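Local coordinates for protein NS1 (Human bocavirus, PDB 4KW3) that probably binds the viral replication origin and nicks one DNA strand to start rolling-circle replication, using the N-terminal nuclease domain present here, at residues 6-11 with 203-208; 18-23 with 183-188; 211-216 with 255-260. All coordinates share one frame; numbering follows the deposited sequence.

Contact 1: 6-11 with 203-208; sequences PVIRAF and DPLRFF
Phe11 and Pro204 mark where the two backbones come nearest, their CA atoms 6.9 Å apart. Residues 6-11, which form no regular structure before strand 15-21, run past the first turn of helix 204-212. At that spacing the side chains have to bridge the gap. Pro204 suits the first helical turn, where its missing N-H costs nothing, and Pro204 CB lies over one face of the Phe11 ring in a CH-pi contact, 3.9 Å from the ring centroid and displaced toward the rim. The Phe11 ring reaches this place because CG stands anti to the backbone N (chi1 -156°). Ile119 of strand 114-122 touches both residues. Leu205 uses its fork: CD1 rests on the backbone at Arg9, 3.8 Å from Arg9 C, while CD2 approaches Phe11 CD2 obliquely at 3.9 Å and Ile8 CG2 at 4.0 Å. Beyond it, Ile8 CG2 only grazes Phe208 CE2, and Ile247 packs on both side chains. Just ahead of the helix, Asp203 is its N-cap: OD1 accepts the capping bond from Arg206 N, which comes from above the carboxylate plane, and OD2 offers its syn lone pair to Arg206 NH1 in a 2.9 Å salt bridge. The polar groups thus secure the helix start, whereas the side chains meeting across the segments are apolar, one Leu205 methyl resting on peptide backbone, and the joint probably depends on shape and burial more than on directed bonds.

Contact 2: 18-23 with 183-188; sequences YVFKFP and GNMQIL
The Tyr18 ring has Ile187 over one face, with CG1 4.1 Å above the plane and displaced toward the rim, while CE2 of the ring meets Ile187 CD1 at 3.9 Å. Met185 CE comes up obliquely to the Tyr18 ring, 3.7 Å from Tyr18 CB. Phe137 of helix 134-149 packs edge-to-face with this ring, and the phenol OH is hydrogen-bonded to Ala130 O. The other ring, Phe20, has Met185 SD at its edge, near its plane. A bend at chi2 (58°) lets the flexible Met185 chain fill the ground between the two aromatics, with SD 3.8 Å from Phe20 CB.

These side chains share the sheet face covered by helix 134-149. Strands 15-21 and 185-191 run antiparallel here, and Val19 and Gln186 form a hydrogen-bonded pair: Val19 N donates to Gln186 O at 2.8 Å, nearly along the C=O axis, and Gln186 N returns the bond to Val19 O. Lys21 N then bonds Asn184 O in a nearly straight line (171°). On its other side strand 15-21 pairs with strand 114-122, which carries the predicted RCR-2 (His-Cys-His) motif of HUH nucleases, and Val19, on the face opposite Tyr18, touches His115 and His117, the predicted metal ligands. Its CG2 also meets Leu188 CD2 at 4.0 Å.

At the far end the Lys21 chain crosses Asn184 at about a right angle, its CB and CE both near Asn184 OD1; Asn184 ND2 donates a hydrogen bond to Thr181 O. Gly183, at a positive phi (83°) that suits a residue without a side chain, presents its O to Gln186 NE2, which bonds it at 2.9 Å.

Contact 3: 211-216 with 255-260; sequences YLLPKN and HYRKNY
The RCR-3 motif, Tyr211 to Lys215, holds the predicted nucleophilic tyrosine of the nuclease site, and Arg257, at the start of helix 257-268, grips the motif's backbone at Leu212 and Leu213. Arg257 NH1 donates to Leu213 O at 2.9 Å (164°), with the oxygen in the guanidinium plane, and makes a weak, bent bond to Leu212 O. A long cationic side chain suits two successive backbone carbonyls. Leu213 O also accepts from Lys215 N, on the same face of its plane, in the inverse gamma turn centred on Pro214. A bend at chi3 of Arg257 (-84°) brings its guanidinium against Leu213, whose CD2 lies over one face, 3.8 Å from Arg257 NH1. Gln106 bonds Arg257 NH2, and Tyr242 adds a cation-pi contact. The other methyl of Leu213, CD1, meets the ring edge of Tyr260 at CD1, 4.1 Å away. Lys215 CE lies over a face of the Tyr211 ring; its NZ forms a salt bridge with Glu108, a predicted metal ligand, and only a weak bond to Tyr211 OH. A helix-borne tyrosine beside a sheet that carries the metal ligands is typical of HUH rolling-circle nucleases.

How the contacts relate
Along the chain contact 2 is nested within the loop closed by contact 1, and contact 3 follows both. Contacts 1 and 3 share helix 204-212 and lie on the same side of the chain's centre, their centres about 13 Å apart; a hydrogen bond between Ile8 N and Tyr260 OH ties the N-terminal segment to helix 257-268. Contact 2, on the other side of the centre from contact 3, has its centre about 23 Å from it. Strand 114-122 lies between: it pairs with strand 15-21 and is touched by helix 204-212. The predicted metal-binding histidines on that strand thus sit between the sheet pairing and the tyrosine-bearing helix.

Contact 1: 6-11 with 203-208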
loop_
_atom_site.group_PDB
_atom_site.type_symbol
_atom_site.label_atom_id
_atom_site.label_comp_id
_atom_site.label_asym_id
_atom_site.label_seq_id
_atom_site.Cartn_x
_atom_site.Cartn_y
_atom_site.Cartn_z
ATOM N N PRO A 6 -18.267 8.828 0.027
ATOM C CA PRO A 6 -18.120 9.207 -1.377
ATOM C C PRO A 6 -17.520 8.049 -2.188
ATOM O O PRO A 6 -16.310 8.000 -2.430
ATOM C CB PRO A 6 -17.119 10.367 -1.302
ATOM C CG PRO A 6 -16.266 10.063 -0.032
ATOM C CD PRO A 6 -16.983 8.956 0.744
ATOM N N VAL A 7 -18.356 7.102 -2.586
ATOM C CA VAL A 7 -17.891 5.962 -3.376
ATOM C C VAL A 7 -17.366 6.350 -4.789
ATOM O O VAL A 7 -18.015 7.082 -5.522
ATOM C CB VAL A 7 -19.022 4.911 -3.435
ATOM C CG1 VAL A 7 -19.180 4.309 -4.794
ATOM C CG2 VAL A 7 -18.825 3.846 -2.355
ATOM N N ILE A 8 -16.194 5.849 -5.165
ATOM C CA ILE A 8 -15.608 6.139 -6.474
ATOM C C ILE A 8 -16.450 5.484 -7.570
ATOM O O ILE A 8 -16.894 4.345 -7.416
ATOM C CB ILE A 8 -14.126 5.676 -6.564
ATOM C CG1 ILE A 8 -13.512 6.075 -7.898
ATOM C CG2 ILE A 8 -13.978 4.148 -6.348
ATOM C CD1 ILE A 8 -12.007 5.735 -8.005
ATOM N N ARG A 9 -16.713 6.215 -8.656
ATOM C CA ARG A 9 -17.654 5.736 -9.673
ATOM C C ARG A 9 -17.044 5.646 -11.051
ATOM O O ARG A 9 -17.645 5.088 -11.975
ATOM C CB ARG A 9 -18.894 6.622 -9.718
ATOM C CG ARG A 9 -19.810 6.441 -8.538
ATOM C CD ARG A 9 -20.903 7.506 -8.467
ATOM N NE ARG A 9 -21.731 7.248 -7.285
ATOM C CZ ARG A 9 -22.711 6.345 -7.238
ATOM N NH1 ARG A 9 -23.017 5.627 -8.315
ATOM N NH2 ARG A 9 -23.392 6.169 -6.119
ATOM N N ALA A 10 -15.827 6.163 -11.170
ATOM C CA ALA A 10 -15.162 6.246 -12.454
ATOM C C ALA A 10 -13.647 6.102 -12.328
ATOM O O ALA A 10 -13.046 6.585 -11.362
ATOM C CB ALA A 10 -15.518 7.568 -13.109
ATOM N N PHE A 11 -13.021 5.493 -13.329
ATOM C CA PHE A 11 -11.575 5.297 -13.280
ATOM C C PHE A 11 -10.918 5.475 -14.650
ATOM O O PHE A 11 -11.177 4.695 -15.555
ATOM C CB PHE A 11 -11.227 3.908 -12.715
ATOM C CG PHE A 11 -9.849 3.836 -12.106
ATOM C CD1 PHE A 11 -8.716 3.748 -12.916
ATOM C CD2 PHE A 11 -9.684 3.873 -10.715
ATOM C CE1 PHE A 11 -7.443 3.705 -12.364
ATOM C CE2 PHE A 11 -8.419 3.804 -10.148
ATOM C CZ PHE A 11 -7.287 3.729 -10.982
ATOM N N ASP A 203 -10.727 -3.704 -16.081
ATOM C CA ASP A 203 -11.735 -3.202 -15.149
ATOM C C ASP A 203 -11.153 -2.829 -13.780
ATOM O O ASP A 203 -11.298 -3.581 -12.817
ATOM C CB ASP A 203 -12.837 -4.252 -14.999
ATOM C CG ASP A 203 -14.121 -3.679 -14.437
ATOM O OD1 ASP A 203 -14.073 -2.608 -13.789
ATOM O OD2 ASP A 203 -15.191 -4.285 -14.677
ATOM N N PRO A 204 -10.493 -1.666 -13.685
ATOM C CA PRO A 204 -9.871 -1.284 -12.412
ATOM C C PRO A 204 -10.822 -1.265 -11.201
ATOM O O PRO A 204 -10.431 -1.754 -10.142
ATOM C CB PRO A 204 -9.310 0.122 -12.692
ATOM C CG PRO A 204 -9.974 0.585 -13.932
ATOM C CD PRO A 204 -10.244 -0.667 -14.734
ATOM N N LEU A 205 -12.031 -0.730 -11.343
ATOM C CA LEU A 205 -12.986 -0.749 -10.229
ATOM C C LEU A 205 -13.362 -2.165 -9.792
ATOM O O LEU A 205 -13.465 -2.433 -8.597
ATOM C CB LEU A 205 -14.260 0.043 -10.540
ATOM C CG LEU A 205 -13.991 1.540 -10.702
ATOM C CD1 LEU A 205 -15.290 2.328 -10.695
ATOM C CD2 LEU A 205 -13.007 2.042 -9.649
ATOM N N ARG A 206 -13.581 -3.072 -10.739
ATOM C CA ARG A 206 -13.954 -4.423 -10.342
ATOM C C ARG A 206 -12.798 -5.163 -9.702
ATOM O O ARG A 206 -12.999 -6.002 -8.819
ATOM C CB ARG A 206 -14.589 -5.211 -11.489
ATOM C CG ARG A 206 -16.093 -5.013 -11.558
ATOM C CD ARG A 206 -16.819 -5.883 -12.590
ATOM N NE ARG A 206 -18.236 -5.540 -12.568
ATOM C CZ ARG A 206 -18.754 -4.500 -13.210
ATOM N NH1 ARG A 206 -17.978 -3.732 -13.967
ATOM N NH2 ARG A 206 -20.052 -4.241 -13.109
ATOM N N PHE A 207 -11.582 -4.848 -10.138
ATOM C CA PHE A 207 -10.414 -5.458 -9.524
ATOM C C PHE A 207 -10.271 -4.943 -8.089
ATOM O O PHE A 207 -9.997 -5.719 -7.160
ATOM C CB PHE A 207 -9.155 -5.212 -10.344
ATOM C CG PHE A 207 -7.930 -5.727 -9.688
ATOM C CD1 PHE A 207 -7.682 -7.093 -9.645
ATOM C CD2 PHE A 207 -7.052 -4.852 -9.047
ATOM C CE1 PHE A 207 -6.573 -7.595 -9.004
ATOM C CE2 PHE A 207 -5.929 -5.334 -8.408
ATOM C CZ PHE A 207 -5.683 -6.708 -8.380
ATOM N N PHE A 208 -10.479 -3.638 -7.918
ATOM C CA PHE A 208 -10.533 -3.008 -6.592
ATOM C C PHE A 208 -11.600 -3.658 -5.710
ATOM O O PHE A 208 -11.317 -4.101 -4.594
ATOM C CB PHE A 208 -10.838 -1.508 -6.745
ATOM C CG PHE A 208 -10.923 -0.747 -5.438
ATOM C CD1 PHE A 208 -9.935 -0.877 -4.466
ATOM C CD2 PHE A 208 -11.984 0.119 -5.198
ATOM C CE1 PHE A 208 -10.005 -0.166 -3.275
ATOM C CE2 PHE A 208 -12.076 0.837 -3.990
ATOM C CZ PHE A 208 -11.078 0.693 -3.028
#

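Contact 2: 18-23 with 183-188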
loop_
_atom_site.group_PDB
_atom_site.type_symbol
_atom_site.label_atom_id
_atom_site.label_comp_id
_atom_site.label_asym_id
_atom_site.label_seq_id
_atom_site.Cartn_x
_atom_site.Cartn_y
_atom_site.Cartn_z
ATOM N N TYR A 18 0.275 -2.441 -10.514
ATOM C CA TYR A 18 1.632 -2.841 -10.130
ATOM C C TYR A 18 1.674 -3.421 -8.715
ATOM O O TYR A 18 0.827 -3.108 -7.862
ATOM C CB TYR A 18 2.587 -1.649 -10.181
ATOM C CG TYR A 18 2.754 -1.004 -11.543
ATOM C CD1 TYR A 18 1.878 -0.019 -11.983
ATOM C CD2 TYR A 18 3.812 -1.356 -12.372
ATOM C CE1 TYR A 18 2.050 0.595 -13.215
ATOM C CE2 TYR A 18 3.978 -0.770 -13.599
ATOM C CZ TYR A 18 3.094 0.209 -14.023
ATOM O OH TYR A 18 3.270 0.788 -15.274
ATOM N N VAL A 19 2.684 -4.246 -8.460
ATOM C CA VAL A 19 2.969 -4.674 -7.105
ATOM C C VAL A 19 4.382 -4.261 -6.721
ATOM O O VAL A 19 5.362 -4.649 -7.367
ATOM C CB VAL A 19 2.809 -6.195 -6.900
ATOM C CG1 VAL A 19 3.188 -6.553 -5.448
ATOM C CG2 VAL A 19 1.390 -6.605 -7.168
ATOM N N PHE A 20 4.464 -3.464 -5.658
ATOM C CA PHE A 20 5.727 -3.053 -5.075
ATOM C C PHE A 20 6.013 -3.927 -3.860
ATOM O O PHE A 20 5.150 -4.086 -3.016
ATOM C CB PHE A 20 5.657 -1.581 -4.646
ATOM C CG PHE A 20 6.751 -1.183 -3.693
ATOM C CD1 PHE A 20 8.003 -0.822 -4.167
ATOM C CD2 PHE A 20 6.532 -1.187 -2.318
ATOM C CE1 PHE A 20 9.016 -0.472 -3.294
ATOM C CE2 PHE A 20 7.545 -0.833 -1.439
ATOM C CZ PHE A 20 8.787 -0.469 -1.929
ATOM N N LYS A 21 7.205 -4.514 -3.794
ATOM C CA LYS A 21 7.657 -5.287 -2.630
ATOM C C LYS A 21 8.692 -4.475 -1.855
ATOM O O LYS A 21 9.699 -4.065 -2.425
ATOM C CB LYS A 21 8.328 -6.583 -3.074
ATOM C CG LYS A 21 7.512 -7.839 -2.920
ATOM C CD LYS A 21 8.418 -9.083 -2.982
ATOM C CE LYS A 21 8.911 -9.392 -4.408
ATOM N NZ LYS A 21 8.144 -10.483 -5.095
ATOM N N PHE A 22 8.465 -4.230 -0.568
ATOM C CA PHE A 22 9.488 -3.565 0.240
ATOM C C PHE A 22 10.791 -4.410 0.281
ATOM O O PHE A 22 10.802 -5.546 0.754
ATOM C CB PHE A 22 8.959 -3.294 1.650
ATOM C CG PHE A 22 9.789 -2.318 2.417
ATOM C CD1 PHE A 22 10.897 -2.738 3.123
ATOM C CD2 PHE A 22 9.473 -0.973 2.414
ATOM C CE1 PHE A 22 11.672 -1.829 3.813
ATOM C CE2 PHE A 22 10.243 -0.064 3.106
ATOM C CZ PHE A 22 11.344 -0.495 3.805
ATOM N N PRO A 23 11.901 -3.859 -0.217
ATOM C CA PRO A 23 13.061 -4.740 -0.409
ATOM C C PRO A 23 13.880 -5.042 0.862
ATOM O O PRO A 23 15.089 -4.793 0.892
ATOM C CB PRO A 23 13.908 -3.979 -1.433
ATOM C CG PRO A 23 13.470 -2.510 -1.325
ATOM C CD PRO A 23 12.215 -2.444 -0.477
ATOM N N GLY A 183 12.901 -7.730 -9.055
ATOM C CA GLY A 183 11.599 -8.367 -8.931
ATOM C C GLY A 183 10.650 -7.701 -7.945
ATOM O O GLY A 183 9.539 -8.179 -7.728
ATOM N N ASN A 184 11.088 -6.593 -7.354
ATOM C CA ASN A 184 10.328 -5.882 -6.329
ATOM C C ASN A 184 9.388 -4.829 -6.883
ATOM O O ASN A 184 8.748 -4.094 -6.132
ATOM C CB ASN A 184 11.282 -5.242 -5.334
ATOM C CG ASN A 184 12.198 -6.248 -4.718
ATOM O OD1 ASN A 184 11.750 -7.148 -4.017
ATOM N ND2 ASN A 184 13.483 -6.128 -4.993
ATOM N N MET A 185 9.347 -4.718 -8.201
ATOM C CA MET A 185 8.367 -3.857 -8.846
ATOM C C MET A 185 7.892 -4.601 -10.088
ATOM O O MET A 185 8.655 -4.795 -11.038
ATOM C CB MET A 185 8.971 -2.489 -9.213
ATOM C CG MET A 185 7.923 -1.463 -9.597
ATOM S SD MET A 185 6.765 -1.271 -8.224
ATOM C CE MET A 185 5.656 -0.061 -8.860
ATOM N N GLN A 186 6.643 -5.051 -10.076
ATOM C CA GLN A 186 6.146 -5.834 -11.201
ATOM C C GLN A 186 4.796 -5.332 -11.643
ATOM O O GLN A 186 4.035 -4.805 -10.827
ATOM C CB GLN A 186 6.093 -7.323 -10.855
ATOM C CG GLN A 186 7.481 -7.897 -10.563
ATOM C CD GLN A 186 7.490 -9.399 -10.490
ATOM O OE1 GLN A 186 7.054 -10.065 -11.419
ATOM N NE2 GLN A 186 7.983 -9.944 -9.387
ATOM N N ILE A 187 4.523 -5.445 -12.941
ATOM C CA ILE A 187 3.199 -5.126 -13.455
ATOM C C ILE A 187 2.363 -6.422 -13.499
ATOM O O ILE A 187 2.879 -7.482 -13.831
ATOM C CB ILE A 187 3.297 -4.455 -14.846
ATOM C CG1 ILE A 187 1.944 -3.907 -15.304
ATOM C CG2 ILE A 187 3.886 -5.389 -15.906
ATOM C CD1 ILE A 187 2.082 -2.814 -16.372
ATOM N N LEU A 188 1.082 -6.352 -13.145
ATOM C CA LEU A 188 0.215 -7.520 -13.291
ATOM C C LEU A 188 -0.249 -7.728 -14.721
ATOM O O LEU A 188 -0.880 -6.861 -15.319
ATOM C CB LEU A 188 -1.009 -7.445 -12.389
ATOM C CG LEU A 188 -0.705 -7.408 -10.899
ATOM C CD1 LEU A 188 -1.995 -7.643 -10.135
ATOM C CD2 LEU A 188 0.378 -8.425 -10.558
#

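Contact 3: 211-216 with 255-260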
loop_
_atom_site.group_PDB
_atom_site.type_symbol
_atom_site.label_atom_id
_atom_site.label_comp_id
_atom_site.label_asym_id
_atom_site.label_seq_id
_atom_site.Cartn_x
_atom_site.Cartn_y
_atom_site.Cartn_z
ATOM N N TYR A 211 -10.947 -7.834 -5.451
ATOM C CA TYR A 211 -9.714 -8.410 -4.939
ATOM C C TYR A 211 -9.113 -7.579 -3.798
ATOM O O TYR A 211 -8.673 -8.140 -2.817
ATOM C CB TYR A 211 -8.654 -8.699 -6.042
ATOM C CG TYR A 211 -7.359 -9.142 -5.388
ATOM C CD1 TYR A 211 -7.188 -10.469 -4.960
ATOM C CD2 TYR A 211 -6.336 -8.224 -5.114
ATOM C CE1 TYR A 211 -6.030 -10.868 -4.295
ATOM C CE2 TYR A 211 -5.175 -8.615 -4.451
ATOM C CZ TYR A 211 -5.033 -9.941 -4.038
ATOM O OH TYR A 211 -3.888 -10.341 -3.378
ATOM N N LEU A 212 -9.151 -6.257 -3.882
ATOM C CA LEU A 212 -8.513 -5.431 -2.848
ATOM C C LEU A 212 -9.432 -5.147 -1.633
ATOM O O LEU A 212 -8.982 -5.201 -0.489
ATOM C CB LEU A 212 -8.000 -4.126 -3.453
ATOM C CG LEU A 212 -6.838 -4.228 -4.455
ATOM C CD1 LEU A 212 -6.465 -2.842 -4.956
ATOM C CD2 LEU A 212 -5.611 -4.905 -3.814
ATOM N N LEU A 213 -10.713 -4.870 -1.883
ATOM C CA LEU A 213 -11.649 -4.516 -0.815
ATOM C C LEU A 213 -11.949 -5.601 0.221
ATOM O O LEU A 213 -11.844 -5.355 1.426
ATOM C CB LEU A 213 -12.954 -3.960 -1.382
ATOM C CG LEU A 213 -12.869 -2.489 -1.767
ATOM C CD1 LEU A 213 -14.258 -1.962 -1.978
ATOM C CD2 LEU A 213 -12.126 -1.717 -0.679
ATOM N N PRO A 214 -12.294 -6.814 -0.229
ATOM C CA PRO A 214 -12.797 -7.735 0.804
ATOM C C PRO A 214 -11.692 -8.445 1.583
ATOM O O PRO A 214 -11.540 -9.657 1.534
ATOM C CB PRO A 214 -13.659 -8.711 0.001
ATOM C CG PRO A 214 -13.042 -8.729 -1.361
ATOM C CD PRO A 214 -12.358 -7.397 -1.583
ATOM N N LYS A 215 -10.922 -7.650 2.311
ATOM C CA LYS A 215 -9.889 -8.170 3.191
ATOM C C LYS A 215 -10.092 -7.574 4.582
ATOM O O LYS A 215 -10.674 -6.497 4.731
ATOM C CB LYS A 215 -8.499 -7.816 2.657
ATOM C CG LYS A 215 -8.227 -8.328 1.260
ATOM C CD LYS A 215 -6.814 -8.016 0.830
ATOM C CE LYS A 215 -6.526 -8.530 -0.575
ATOM N NZ LYS A 215 -5.061 -8.585 -0.840
ATOM N N ASN A 216 -9.612 -8.264 5.607
ATOM C CA ASN A 216 -9.671 -7.693 6.947
ATOM C C ASN A 216 -8.385 -6.924 7.195
ATOM O O ASN A 216 -7.376 -7.155 6.526
ATOM C CB ASN A 216 -9.889 -8.779 7.990
ATOM C CG ASN A 216 -11.179 -9.551 7.755
ATOM O OD1 ASN A 216 -12.228 -8.955 7.473
ATOM N ND2 ASN A 216 -11.120 -10.877 7.887
ATOM N N HIS A 255 -13.641 1.869 9.370
ATOM C CA HIS A 255 -15.023 1.626 9.798
ATOM C C HIS A 255 -16.062 1.747 8.670
ATOM O O HIS A 255 -17.201 1.360 8.848
ATOM C CB HIS A 255 -15.393 2.518 10.991
ATOM C CG HIS A 255 -15.307 3.975 10.690
ATOM N ND1 HIS A 255 -14.141 4.699 10.850
ATOM C CD2 HIS A 255 -16.233 4.845 10.223
ATOM C CE1 HIS A 255 -14.357 5.954 10.496
ATOM N NE2 HIS A 255 -15.618 6.070 10.110
ATOM N N TYR A 256 -15.656 2.235 7.502
ATOM C CA TYR A 256 -16.556 2.312 6.358
ATOM C C TYR A 256 -16.262 1.245 5.299
ATOM O O TYR A 256 -16.988 1.186 4.302
ATOM C CB TYR A 256 -16.463 3.685 5.678
ATOM C CG TYR A 256 -16.923 4.865 6.500
ATOM C CD1 TYR A 256 -18.031 4.775 7.333
ATOM C CD2 TYR A 256 -16.231 6.076 6.455
ATOM C CE1 TYR A 256 -18.453 5.868 8.089
ATOM C CE2 TYR A 256 -16.640 7.170 7.207
ATOM C CZ TYR A 256 -17.752 7.060 8.021
ATOM O OH TYR A 256 -18.164 8.145 8.769
ATOM N N ARG A 257 -15.192 0.453 5.469
ATOM C CA ARG A 257 -14.717 -0.436 4.369
ATOM C C ARG A 257 -15.847 -1.347 3.862
ATOM O O ARG A 257 -16.185 -1.324 2.681
ATOM C CB ARG A 257 -13.404 -1.240 4.684
ATOM C CG ARG A 257 -12.942 -2.169 3.516
ATOM C CD ARG A 257 -11.643 -3.007 3.733
ATOM N NE ARG A 257 -10.480 -2.213 3.414
ATOM C CZ ARG A 257 -9.626 -2.422 2.418
ATOM N NH1 ARG A 257 -9.708 -3.463 1.604
ATOM N NH2 ARG A 257 -8.632 -1.577 2.273
ATOM N N LYS A 258 -16.457 -2.119 4.758
ATOM C CA LYS A 258 -17.451 -3.091 4.329
ATOM C C LYS A 258 -18.649 -2.413 3.667
ATOM O O LYS A 258 -19.178 -2.917 2.670
ATOM C CB LYS A 258 -17.890 -3.996 5.474
ATOM C CG LYS A 258 -18.778 -5.115 5.025
ATOM C CD LYS A 258 -18.051 -6.439 5.060
ATOM C CE LYS A 258 -18.796 -7.433 5.927
ATOM N NZ LYS A 258 -20.135 -7.704 5.354
ATOM N N ASN A 259 -19.068 -1.269 4.198
ATOM C CA ASN A 259 -20.162 -0.555 3.561
ATOM C C ASN A 259 -19.767 0.007 2.195
ATOM O O ASN A 259 -20.544 -0.056 1.236
ATOM C CB ASN A 259 -20.721 0.542 4.467
ATOM C CG ASN A 259 -21.939 1.214 3.867
ATOM O OD1 ASN A 259 -22.072 2.437 3.901
ATOM N ND2 ASN A 259 -22.828 0.412 3.283
ATOM N N TYR A 260 -18.549 0.528 2.106
ATOM C CA TYR A 260 -17.992 1.012 0.832
ATOM C C TYR A 260 -18.049 -0.087 -0.217
ATOM O O TYR A 260 -18.546 0.133 -1.319
ATOM C CB TYR A 260 -16.551 1.467 1.033
ATOM C CG TYR A 260 -16.022 2.379 -0.031
ATOM C CD1 TYR A 260 -15.533 1.870 -1.234
ATOM C CD2 TYR A 260 -15.934 3.750 0.189
ATOM C CE1 TYR A 260 -15.001 2.708 -2.202
ATOM C CE2 TYR A 260 -15.422 4.588 -0.762
ATOM C CZ TYR A 260 -14.956 4.068 -1.966
ATOM O OH TYR A 260 -14.437 4.923 -2.915
#